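Local coordinates for protein WYL1 (PDB 6OAW) that probably acts as a WYL-domain accessory protein that modulates a Type VI-D CRISPR-Cas system, at residues Trp93-Glu96 with Glu97-Asp100; Arg139-Tyr142 with Asp143-Ser147. One frame throughout, in Å; residues are numbered along the deposited sequence.

Interaction 1. Residues Trp93-Glu96 with Glu97-Asp100; sequences WQIE and EIDD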
loop_
_atom_site.group_PDB
_atom_site.type_symbol
_atom_site.label_atom_id
_atom_site.label_comp_id
_atom_site.label_asym_id
_atom_site.label_seq_id
_atom_site.Cartn_x
_atom_site.Cartn_y
_atom_site.Cartn_z
ATOM N N TRP B 93 8.776 -2.310 22.039
ATOM C CA TRP B 93 7.456 -2.978 21.966
ATOM C C TRP B 93 7.651 -4.422 21.506
ATOM O O TRP B 93 6.837 -5.275 21.919
ATOM C CB TRP B 93 6.447 -2.226 21.093
ATOM C CG TRP B 93 6.706 -2.281 19.624
ATOM C CD1 TRP B 93 7.415 -1.369 18.892
ATOM C CD2 TRP B 93 6.167 -3.221 18.677
ATOM N NE1 TRP B 93 7.409 -1.720 17.571
ATOM C CE2 TRP B 93 6.640 -2.841 17.404
ATOM C CE3 TRP B 93 5.318 -4.337 18.769
ATOM C CZ2 TRP B 93 6.310 -3.549 16.248
ATOM C CZ3 TRP B 93 5.004 -5.052 17.629
ATOM C CH2 TRP B 93 5.498 -4.663 16.382
ATOM N N GLN B 94 8.626 -4.670 20.631
ATOM C CA GLN B 94 8.800 -6.006 20.009
ATOM C C GLN B 94 9.380 -6.947 21.061
ATOM O O GLN B 94 9.014 -8.107 21.034
ATOM C CB GLN B 94 9.660 -5.968 18.750
ATOM C CG GLN B 94 9.058 -5.084 17.690
ATOM C CD GLN B 94 9.814 -5.152 16.401
ATOM O OE1 GLN B 94 9.866 -6.203 15.770
ATOM N NE2 GLN B 94 10.336 -4.007 15.973
ATOM N N ILE B 95 10.165 -6.431 22.004
ATOM C CA ILE B 95 10.673 -7.220 23.161
ATOM C C ILE B 95 9.508 -7.476 24.117
ATOM O O ILE B 95 9.318 -8.631 24.485
ATOM C CB ILE B 95 11.856 -6.529 23.850
ATOM C CG1 ILE B 95 13.003 -6.325 22.860
ATOM C CG2 ILE B 95 12.295 -7.285 25.096
ATOM C CD1 ILE B 95 13.500 -7.583 22.179
ATOM N N GLU B 96 8.726 -6.457 24.451
ATOM C CA GLU B 96 7.600 -6.571 25.415
ATOM C C GLU B 96 6.474 -7.460 24.866
ATOM O O GLU B 96 5.743 -8.031 25.673
ATOM C CB GLU B 96 7.152 -5.175 25.819
ATOM C CG GLU B 96 8.167 -4.544 26.769
ATOM C CD GLU B 96 8.025 -3.068 27.027
ATOM O OE1 GLU B 96 7.192 -2.425 26.344
ATOM O OE2 GLU B 96 8.753 -2.575 27.905
ATOM N N GLU B 97 6.358 -7.603 23.551
ATOM C CA GLU B 97 5.336 -8.446 22.901
ATOM C C GLU B 97 5.652 -9.932 23.126
ATOM O O GLU B 97 4.759 -10.741 23.007
ATOM C CB GLU B 97 5.302 -8.126 21.403
ATOM C CG GLU B 97 4.248 -8.884 20.637
ATOM C CD GLU B 97 4.222 -8.538 19.155
ATOM O OE1 GLU B 97 5.276 -8.613 18.506
ATOM O OE2 GLU B 97 3.145 -8.186 18.656
ATOM N N ILE B 98 6.897 -10.299 23.406
ATOM C CA ILE B 98 7.270 -11.725 23.615
ATOM C C ILE B 98 6.347 -12.344 24.685
ATOM O O ILE B 98 6.184 -11.773 25.770
ATOM C CB ILE B 98 8.751 -11.846 23.975
ATOM C CG1 ILE B 98 9.635 -11.337 22.836
ATOM C CG2 ILE B 98 9.089 -13.291 24.378
ATOM C CD1 ILE B 98 11.106 -11.220 23.228
ATOM N N ASP B 99 5.753 -13.482 24.371
ATOM C CA ASP B 99 4.876 -14.256 25.288
ATOM C C ASP B 99 5.400 -14.160 26.736
ATOM O O ASP B 99 6.462 -14.736 27.095
ATOM C CB ASP B 99 4.751 -15.676 24.738
ATOM C CG ASP B 99 4.001 -16.628 25.640
ATOM O OD1 ASP B 99 3.418 -16.126 26.629
ATOM O OD2 ASP B 99 4.088 -17.866 25.383
ATOM N N ASP B 100 4.635 -13.467 27.557
ATOM C CA ASP B 100 4.909 -13.196 28.987
ATOM C C ASP B 100 4.995 -14.509 29.786
ATOM O O ASP B 100 5.669 -14.495 30.828
ATOM C CB ASP B 100 3.806 -12.276 29.507
ATOM C CG ASP B 100 4.018 -11.749 30.898
ATOM O OD1 ASP B 100 5.176 -11.744 31.373
ATOM O OD2 ASP B 100 2.996 -11.350 31.486
#

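Interaction 2. Residues Arg139-Tyr142 with Asp143-Ser147; sequences RDLY and DTLSS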
loop_
_atom_site.group_PDB
_atom_site.type_symbol
_atom_site.label_atom_id
_atom_site.label_comp_id
_atom_site.label_asym_id
_atom_site.label_seq_id
_atom_site.Cartn_x
_atom_site.Cartn_y
_atom_site.Cartn_z
ATOM N N ARG B 139 16.360 20.257 21.894
ATOM C CA ARG B 139 16.817 19.835 23.238
ATOM C C ARG B 139 16.035 18.594 23.693
ATOM O O ARG B 139 16.687 17.687 24.225
ATOM C CB ARG B 139 16.683 20.983 24.238
ATOM C CG ARG B 139 17.600 20.851 25.446
ATOM C CD ARG B 139 17.423 22.053 26.356
ATOM N NE ARG B 139 16.112 22.021 26.978
ATOM C CZ ARG B 139 15.606 22.978 27.738
ATOM N NH1 ARG B 139 16.299 24.076 27.997
ATOM N NH2 ARG B 139 14.398 22.820 28.250
ATOM N N ASP B 140 14.710 18.554 23.518
ATOM C CA ASP B 140 13.861 17.418 23.982
ATOM C C ASP B 140 14.278 16.138 23.253
ATOM O O ASP B 140 14.426 15.111 23.937
ATOM C CB ASP B 140 12.361 17.686 23.827
ATOM C CG ASP B 140 11.836 18.680 24.846
ATOM O OD1 ASP B 140 12.540 18.924 25.836
ATOM O OD2 ASP B 140 10.754 19.236 24.629
ATOM N N LEU B 141 14.498 16.200 21.937
ATOM C CA LEU B 141 14.930 15.014 21.151
ATOM C C LEU B 141 16.351 14.635 21.572
ATOM O O LEU B 141 16.627 13.436 21.674
ATOM C CB LEU B 141 14.854 15.264 19.643
ATOM C CG LEU B 141 15.212 14.039 18.789
ATOM C CD1 LEU B 141 14.316 12.848 19.101
ATOM C CD2 LEU B 141 15.134 14.348 17.308
ATOM N N TYR B 142 17.229 15.599 21.832
ATOM C CA TYR B 142 18.620 15.290 22.248
ATOM C C TYR B 142 18.578 14.440 23.515
ATOM O O TYR B 142 19.291 13.422 23.564
ATOM C CB TYR B 142 19.487 16.533 22.474
ATOM C CG TYR B 142 20.931 16.151 22.686
ATOM C CD1 TYR B 142 21.381 15.778 23.942
ATOM C CD2 TYR B 142 21.805 16.029 21.617
ATOM C CE1 TYR B 142 22.688 15.364 24.142
ATOM C CE2 TYR B 142 23.106 15.600 21.797
ATOM C CZ TYR B 142 23.545 15.262 23.062
ATOM O OH TYR B 142 24.823 14.831 23.239
ATOM N N ASP B 143 17.765 14.854 24.494
ATOM C CA ASP B 143 17.670 14.205 25.832
ATOM C C ASP B 143 17.041 12.812 25.682
ATOM O O ASP B 143 17.475 11.924 26.415
ATOM C CB ASP B 143 16.971 15.119 26.846
ATOM C CG ASP B 143 17.819 16.323 27.225
ATOM O OD1 ASP B 143 19.056 16.263 27.036
ATOM O OD2 ASP B 143 17.245 17.318 27.689
ATOM N N THR B 144 16.120 12.604 24.740
ATOM C CA THR B 144 15.568 11.251 24.430
ATOM C C THR B 144 16.674 10.382 23.817
ATOM O O THR B 144 16.857 9.253 24.275
ATOM C CB THR B 144 14.330 11.325 23.527
ATOM O OG1 THR B 144 13.313 12.050 24.216
ATOM C CG2 THR B 144 13.791 9.965 23.146
ATOM N N LEU B 145 17.409 10.899 22.833
ATOM C CA LEU B 145 18.428 10.104 22.101
ATOM C C LEU B 145 19.663 9.855 22.973
ATOM O O LEU B 145 20.503 9.026 22.563
ATOM C CB LEU B 145 18.804 10.852 20.825
ATOM C CG LEU B 145 17.709 10.941 19.769
ATOM C CD1 LEU B 145 18.180 11.791 18.610
ATOM C CD2 LEU B 145 17.330 9.575 19.257
ATOM N N SER B 146 19.790 10.531 24.117
ATOM C CA SER B 146 20.913 10.320 25.071
ATOM C C SER B 146 20.419 9.591 26.331
ATOM O O SER B 146 21.246 9.364 27.230
ATOM C CB SER B 146 21.580 11.641 25.423
ATOM O OG SER B 146 20.627 12.529 25.990
ATOM N N SER B 147 19.125 9.265 26.425
ATOM C CA SER B 147 18.526 8.614 27.621
ATOM C C SER B 147 18.815 7.117 27.587
ATOM O O SER B 147 19.279 6.620 26.546
ATOM C CB SER B 147 17.044 8.850 27.717
ATOM O OG SER B 147 16.369 8.094 26.734
#

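Interaction 1. Residues Trp93-Glu96 with Glu97-Asp100
W93 and E97 meet one turn apart at the C-terminal end of the short helix 92-96, where the chain leaves for the loop leading to helix 104-122. Two backbone hydrogen bonds define the turn. E97 N bonds to W93 O at 2.9 Å in the i to i+4 spacing of an alpha helix, though bent, with an angle of 131° at the hydrogen. I98 N then reaches back only three residues, to I95 O at 3.1 Å, and approaches from above the carbonyl plane, 55° out of it; with this i to i+3 bond following the alpha-helical one, the last turn is of 3-10 type.

The polar-aromatic contact lies alongside this. With CG anti to the backbone N (chi1 -177°) and the chain extended beyond it, E97 runs the same way as the indole, so that its OE2 sits in the ring plane at the edge, 3.8 Å from W93 CZ3. Q94 CG lies over one face of the indole, and NE1 is hydrogen-bonded to L87 O, which together would limit the ring's rotation. E97 also packs on K117 of the second subunit.

Apolar packing falls to the isoleucines. I98 touches I110 and L114 of helix 104-122, and I95 meets K111 there. The tips of I95 and I98 are only loosely apposed, CD1 to CD1 4.5 Å, whereas I98 CG1 presses on the carbonyl itself, 3.2 Å from I95 O.

Interaction 2. Residues Arg139-Tyr142 with Asp143-Ser147
D143 lies beside R139, its backbone N bonded to R139 O at 3.0 Å and its side chain turned back along the helix. The two side chains point the same way with guanidinium and carboxylate planes 18° apart, yet R139 NE and D143 OD2 are 4.9 Å apart, too far for a salt bridge. The carboxylate's ionic partner is instead R13, whose NE pairs with OD1. D143 OD1 also lies in the plane of the Y142 ring, at its edge, 3.9 Å from Y142 CD1, with the ring and carboxylate planes nearly perpendicular at 80°.

A chi1 of -171° places the Y142 ring opposite the backbone N, a torsion that carries the ring away from the helix into the packing with Y19 and lets OH bond to P11 O. This is the closing part of alpha helix 139-145: Y142 O receives a weak bond from S146 N, and S146 OG stands 2.9 Å from Y142 O, with D143 O also within its reach.

L141 supplies the apolar side. Its CG packs 3.7 Å from CD1 of L145, and both leucines bear on F63 of helix 55-71. The backbone behind them is regular, L145 N meeting L141 O at 2.9 Å. One residue earlier, D140 O is gripped twice from opposite faces of its plane, by T144 N and by T144 OG1, the hydroxyl at 3.3 Å.

Interaction 1 closes before interaction 2 opens, and helix 104-122 and strand 131-136 lie between them in the chain. Their centres are 25 Å apart and their nearest atoms about 13 Å, so neither touches the other directly. Helix 55-71 relates them: S70, near its C-terminal end, bonds to the backbone N of W93, while T60, F63 and Y67 meet side chains of 139-147. Both contacts thus belong to the mainly helical N-terminal part, ahead in sequence of the antiparallel sheet that begins at strand 205-211. Their surroundings differ, since 93-100 reaches the second subunit and 139-147 touches no other chain of the assembly.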